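PDB 5H4E: beta 1-3 glucanase, which probably hydrolyses beta-1,3-glucans, being the glycoside hydrolase family 64 domain of a clostridial beta-1,3-glucanase. Local coordinates for residues 9-20 against 366-375. Sequence-based numbering, arbitrary orientation.
Sequences VTLQVKNNTNGQ and PKYAIINVGW
Parallel pairing of strands 9-16 and 366-374, from opposite ends of the chain, is established by alternating backbone bonds: Ala369 N to Thr10 O, Gln12 N to Ala369 O, Ile371 N to Gln12 O, and onward to Asn16 N, which donates to Val373 O at 2.7 Å. The strand axes differ by 22° in direction. On one face Leu11 CD2 meets Ala369 CB at 3.9 Å and Val13 CG1 meets Val373 CG2 at 4.0 Å; Met97 and Tyr101 of strand 95-101, which belongs to a second, antiparallel sheet, pack against this side, so the two sheets meet here. Its own mixed sheet has strands 86-92 and 162-168 flanking the pair, both antiparallel to it. On the other face Ile370 runs alongside Gln12, with CD1 3.5 Å from Gln12 CB. Gln12 then bends at chi2 (74°), bringing NE2 back to its neighbour Val13 O, while Ser85 OG takes a second bond from NE2. Further along, Asn16 ND2 donates to Asn372 OD1 at 3.1 Å, in a bent bond (141° at the hydrogen) that approaches obliquely to the carbonyl plane; Asn372 ND2 bonds Asn163 OD1. Near the end of strand 9-16, Asn15 OD1 accepts from Thr17 N, an Asx turn, and also from Thr17 OG1; a type I' turn follows. Gln20 lays CG over one face of the C-terminal Trp375, 3.5 Å from the five-membered ring centroid, its amide nearly parallel to the indole.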
loop_
_atom_site.group_PDB
_atom_site.type_symbol
_atom_site.label_atom_id
_atom_site.label_comp_id
_atom_site.label_asym_id
_atom_site.label_seq_id
_atom_site.Cartn_x
_atom_site.Cartn_y
_atom_site.Cartn_z
ATOM N N VAL A 9 -3.683 -1.741 -21.652
ATOM C CA VAL A 9 -4.234 -2.728 -20.725
ATOM C C VAL A 9 -5.584 -2.208 -20.243
ATOM O O VAL A 9 -5.746 -1.015 -19.985
ATOM C CB VAL A 9 -3.303 -2.987 -19.515
ATOM C CG1 VAL A 9 -4.010 -3.836 -18.456
ATOM C CG2 VAL A 9 -2.007 -3.661 -19.967
ATOM N N THR A 10 -6.565 -3.088 -20.149
ATOM C CA THR A 10 -7.859 -2.676 -19.627
ATOM C C THR A 10 -7.982 -3.078 -18.162
ATOM O O THR A 10 -7.634 -4.199 -17.781
ATOM C CB THR A 10 -9.012 -3.291 -20.445
ATOM O OG1 THR A 10 -8.887 -2.878 -21.810
ATOM C CG2 THR A 10 -10.372 -2.852 -19.897
ATOM N N LEU A 11 -8.466 -2.143 -17.348
ATOM C CA LEU A 11 -8.809 -2.401 -15.962
ATOM C C LEU A 11 -10.335 -2.361 -15.805
ATOM O O LEU A 11 -10.949 -1.307 -15.920
ATOM C CB LEU A 11 -8.133 -1.372 -15.060
ATOM C CG LEU A 11 -6.630 -1.201 -15.298
ATOM C CD1 LEU A 11 -6.103 -0.072 -14.453
ATOM C CD2 LEU A 11 -5.860 -2.497 -15.001
ATOM N N GLN A 12 -10.946 -3.517 -15.567
ATOM C CA GLN A 12 -12.399 -3.617 -15.511
ATOM C C GLN A 12 -12.885 -3.584 -14.069
ATOM O O GLN A 12 -12.485 -4.426 -13.274
ATOM C CB GLN A 12 -12.869 -4.908 -16.190
ATOM C CG GLN A 12 -14.362 -5.194 -16.046
ATOM C CD GLN A 12 -15.196 -4.279 -16.928
ATOM O OE1 GLN A 12 -15.042 -4.269 -18.153
ATOM N NE2 GLN A 12 -16.053 -3.480 -16.310
ATOM N N VAL A 13 -13.738 -2.616 -13.721
ATOM C CA VAL A 13 -14.337 -2.625 -12.384
ATOM C C VAL A 13 -15.507 -3.603 -12.380
ATOM O O VAL A 13 -16.352 -3.576 -13.282
ATOM C CB VAL A 13 -14.826 -1.219 -11.929
ATOM C CG1 VAL A 13 -15.405 -1.287 -10.510
ATOM C CG2 VAL A 13 -13.680 -0.205 -11.970
ATOM N N LYS A 14 -15.536 -4.487 -11.385
ATOM C CA LYS A 14 -16.665 -5.394 -11.199
ATOM C C LYS A 14 -17.359 -5.143 -9.859
ATOM O O LYS A 14 -16.737 -5.208 -8.796
ATOM C CB LYS A 14 -16.208 -6.853 -11.298
ATOM C CG LYS A 14 -17.328 -7.861 -11.166
ATOM C CD LYS A 14 -18.158 -7.959 -12.432
ATOM C CE LYS A 14 -19.285 -8.969 -12.246
ATOM N NZ LYS A 14 -18.793 -10.178 -11.510
ATOM N N ASN A 15 -18.660 -4.880 -9.922
ATOM C CA ASN A 15 -19.465 -4.579 -8.737
ATOM C C ASN A 15 -19.900 -5.844 -8.007
ATOM O O ASN A 15 -20.804 -6.558 -8.467
ATOM C CB ASN A 15 -20.684 -3.748 -9.171
ATOM C CG ASN A 15 -21.543 -3.263 -8.008
ATOM O OD1 ASN A 15 -21.383 -3.683 -6.868
ATOM N ND2 ASN A 15 -22.472 -2.372 -8.313
ATOM N N ASN A 16 -19.258 -6.133 -6.874
ATOM C CA ASN A 16 -19.614 -7.310 -6.078
ATOM C C ASN A 16 -20.183 -6.924 -4.714
ATOM O O ASN A 16 -20.016 -7.652 -3.732
ATOM C CB ASN A 16 -18.401 -8.226 -5.894
ATOM C CG ASN A 16 -17.924 -8.829 -7.202
ATOM O OD1 ASN A 16 -18.729 -9.188 -8.063
ATOM N ND2 ASN A 16 -16.611 -8.932 -7.365
ATOM N N THR A 17 -20.842 -5.773 -4.662
ATOM C CA THR A 17 -21.358 -5.240 -3.403
ATOM C C THR A 17 -22.728 -5.828 -3.056
ATOM O O THR A 17 -23.339 -5.449 -2.048
ATOM C CB THR A 17 -21.454 -3.709 -3.437
ATOM O OG1 THR A 17 -22.469 -3.297 -4.364
ATOM C CG2 THR A 17 -20.123 -3.104 -3.855
ATOM N N ASN A 18 -23.192 -6.761 -3.886
ATOM C CA ASN A 18 -24.436 -7.502 -3.628
ATOM C C ASN A 18 -25.632 -6.609 -3.302
ATOM O O ASN A 18 -26.461 -6.955 -2.464
ATOM C CB ASN A 18 -24.232 -8.505 -2.489
ATOM C CG ASN A 18 -23.424 -9.726 -2.913
ATOM O OD1 ASN A 18 -23.530 -10.196 -4.052
ATOM N ND2 ASN A 18 -22.615 -10.252 -1.989
ATOM N N GLY A 19 -25.702 -5.457 -3.960
ATOM C CA GLY A 19 -26.848 -4.570 -3.859
ATOM C C GLY A 19 -26.653 -3.381 -2.938
ATOM O O GLY A 19 -27.535 -2.545 -2.827
ATOM N N GLN A 20 -25.505 -3.301 -2.264
ATOM C CA GLN A 20 -25.243 -2.161 -1.395
ATOM C C GLN A 20 -25.066 -0.883 -2.207
ATOM O O GLN A 20 -25.514 0.187 -1.797
ATOM C CB GLN A 20 -24.002 -2.393 -0.539
ATOM C CG GLN A 20 -23.896 -1.397 0.601
ATOM C CD GLN A 20 -24.933 -1.650 1.684
ATOM O OE1 GLN A 20 -25.580 -2.705 1.708
ATOM N NE2 GLN A 20 -25.094 -0.685 2.590
ATOM N N PRO A 366 0.859 -8.094 -19.911
ATOM C CA PRO A 366 -0.497 -7.972 -19.372
ATOM C C PRO A 366 -1.546 -7.777 -20.462
ATOM O O PRO A 366 -1.280 -7.083 -21.448
ATOM C CB PRO A 366 -0.398 -6.726 -18.482
ATOM C CG PRO A 366 0.670 -5.912 -19.122
ATOM C CD PRO A 366 1.674 -6.901 -19.632
ATOM N N LYS A 367 -2.715 -8.390 -20.275
ATOM C CA LYS A 367 -3.861 -8.227 -21.170
ATOM C C LYS A 367 -4.928 -7.367 -20.507
ATOM O O LYS A 367 -5.307 -6.311 -21.025
ATOM C CB LYS A 367 -4.441 -9.592 -21.536
ATOM C CG LYS A 367 -5.484 -9.576 -22.635
ATOM C CD LYS A 367 -5.973 -10.997 -22.875
ATOM C CE LYS A 367 -6.929 -11.085 -24.044
ATOM N NZ LYS A 367 -7.044 -12.502 -24.512
ATOM N N TYR A 368 -5.407 -7.815 -19.352
ATOM C CA TYR A 368 -6.366 -7.016 -18.597
ATOM C C TYR A 368 -6.377 -7.425 -17.131
ATOM O O TYR A 368 -5.859 -8.489 -16.771
ATOM C CB TYR A 368 -7.781 -7.139 -19.196
ATOM C CG TYR A 368 -8.399 -8.520 -19.070
ATOM C CD1 TYR A 368 -8.295 -9.448 -20.106
ATOM C CD2 TYR A 368 -9.105 -8.890 -17.927
ATOM C CE1 TYR A 368 -8.857 -10.703 -20.001
ATOM C CE2 TYR A 368 -9.666 -10.159 -17.811
ATOM C CZ TYR A 368 -9.538 -11.053 -18.856
ATOM O OH TYR A 368 -10.095 -12.309 -18.755
ATOM N N ALA A 369 -6.985 -6.579 -16.296
ATOM C CA ALA A 369 -7.253 -6.937 -14.903
ATOM C C ALA A 369 -8.703 -6.657 -14.553
ATOM O O ALA A 369 -9.315 -5.730 -15.086
ATOM C CB ALA A 369 -6.311 -6.181 -13.936
ATOM N N ILE A 370 -9.263 -7.492 -13.684
ATOM C CA ILE A 370 -10.583 -7.235 -13.119
ATOM C C ILE A 370 -10.431 -6.725 -11.690
ATOM O O ILE A 370 -9.780 -7.375 -10.868
ATOM C CB ILE A 370 -11.478 -8.496 -13.069
ATOM C CG1 ILE A 370 -11.618 -9.168 -14.445
ATOM C CG2 ILE A 370 -12.828 -8.152 -12.441
ATOM C CD1 ILE A 370 -12.283 -8.325 -15.476
ATOM N N ILE A 371 -11.027 -5.578 -11.384
ATOM C CA ILE A 371 -10.984 -5.095 -10.012
ATOM C C ILE A 371 -12.347 -5.321 -9.381
ATOM O O ILE A 371 -13.334 -4.652 -9.694
ATOM C CB ILE A 371 -10.547 -3.639 -9.949
ATOM C CG1 ILE A 371 -9.208 -3.512 -10.696
ATOM C CG2 ILE A 371 -10.379 -3.189 -8.495
ATOM C CD1 ILE A 371 -8.752 -2.101 -10.917
ATOM N N ASN A 372 -12.374 -6.328 -8.518
ATOM C CA ASN A 372 -13.580 -6.786 -7.861
ATOM C C ASN A 372 -13.817 -6.028 -6.577
ATOM O O ASN A 372 -13.134 -6.266 -5.591
ATOM C CB ASN A 372 -13.480 -8.280 -7.556
ATOM C CG ASN A 372 -13.480 -9.125 -8.804
ATOM O OD1 ASN A 372 -14.471 -9.170 -9.541
ATOM N ND2 ASN A 372 -12.371 -9.799 -9.056
ATOM N N VAL A 373 -14.794 -5.131 -6.577
ATOM C CA VAL A 373 -15.026 -4.323 -5.387
ATOM C C VAL A 373 -16.298 -4.804 -4.688
ATOM O O VAL A 373 -17.346 -4.956 -5.314
ATOM C CB VAL A 373 -15.077 -2.802 -5.736
ATOM C CG1 VAL A 373 -13.704 -2.346 -6.268
ATOM C CG2 VAL A 373 -16.215 -2.453 -6.742
ATOM N N GLY A 374 -16.190 -5.074 -3.388
ATOM C CA GLY A 374 -17.255 -5.765 -2.690
ATOM C C GLY A 374 -17.755 -5.082 -1.435
ATOM O O GLY A 374 -17.490 -3.900 -1.215
ATOM N N TRP A 375 -18.485 -5.837 -0.616
ATOM C CA TRP A 375 -19.110 -5.279 0.583
ATOM C C TRP A 375 -19.437 -6.377 1.597
ATOM O O TRP A 375 -19.431 -7.558 1.243
ATOM C CB TRP A 375 -20.374 -4.497 0.206
ATOM C CG TRP A 375 -20.911 -3.660 1.334
ATOM C CD1 TRP A 375 -21.981 -3.945 2.119
ATOM C CD2 TRP A 375 -20.368 -2.424 1.824
ATOM N NE1 TRP A 375 -22.146 -2.966 3.070
ATOM C CE2 TRP A 375 -21.175 -2.014 2.902
ATOM C CE3 TRP A 375 -19.279 -1.624 1.455
ATOM C CZ2 TRP A 375 -20.938 -0.837 3.612
ATOM C CZ3 TRP A 375 -19.041 -0.448 2.168
ATOM C CH2 TRP A 375 -19.868 -0.071 3.233
HETATM O O HOH W 1 -15.170 -7.995 -4.474
#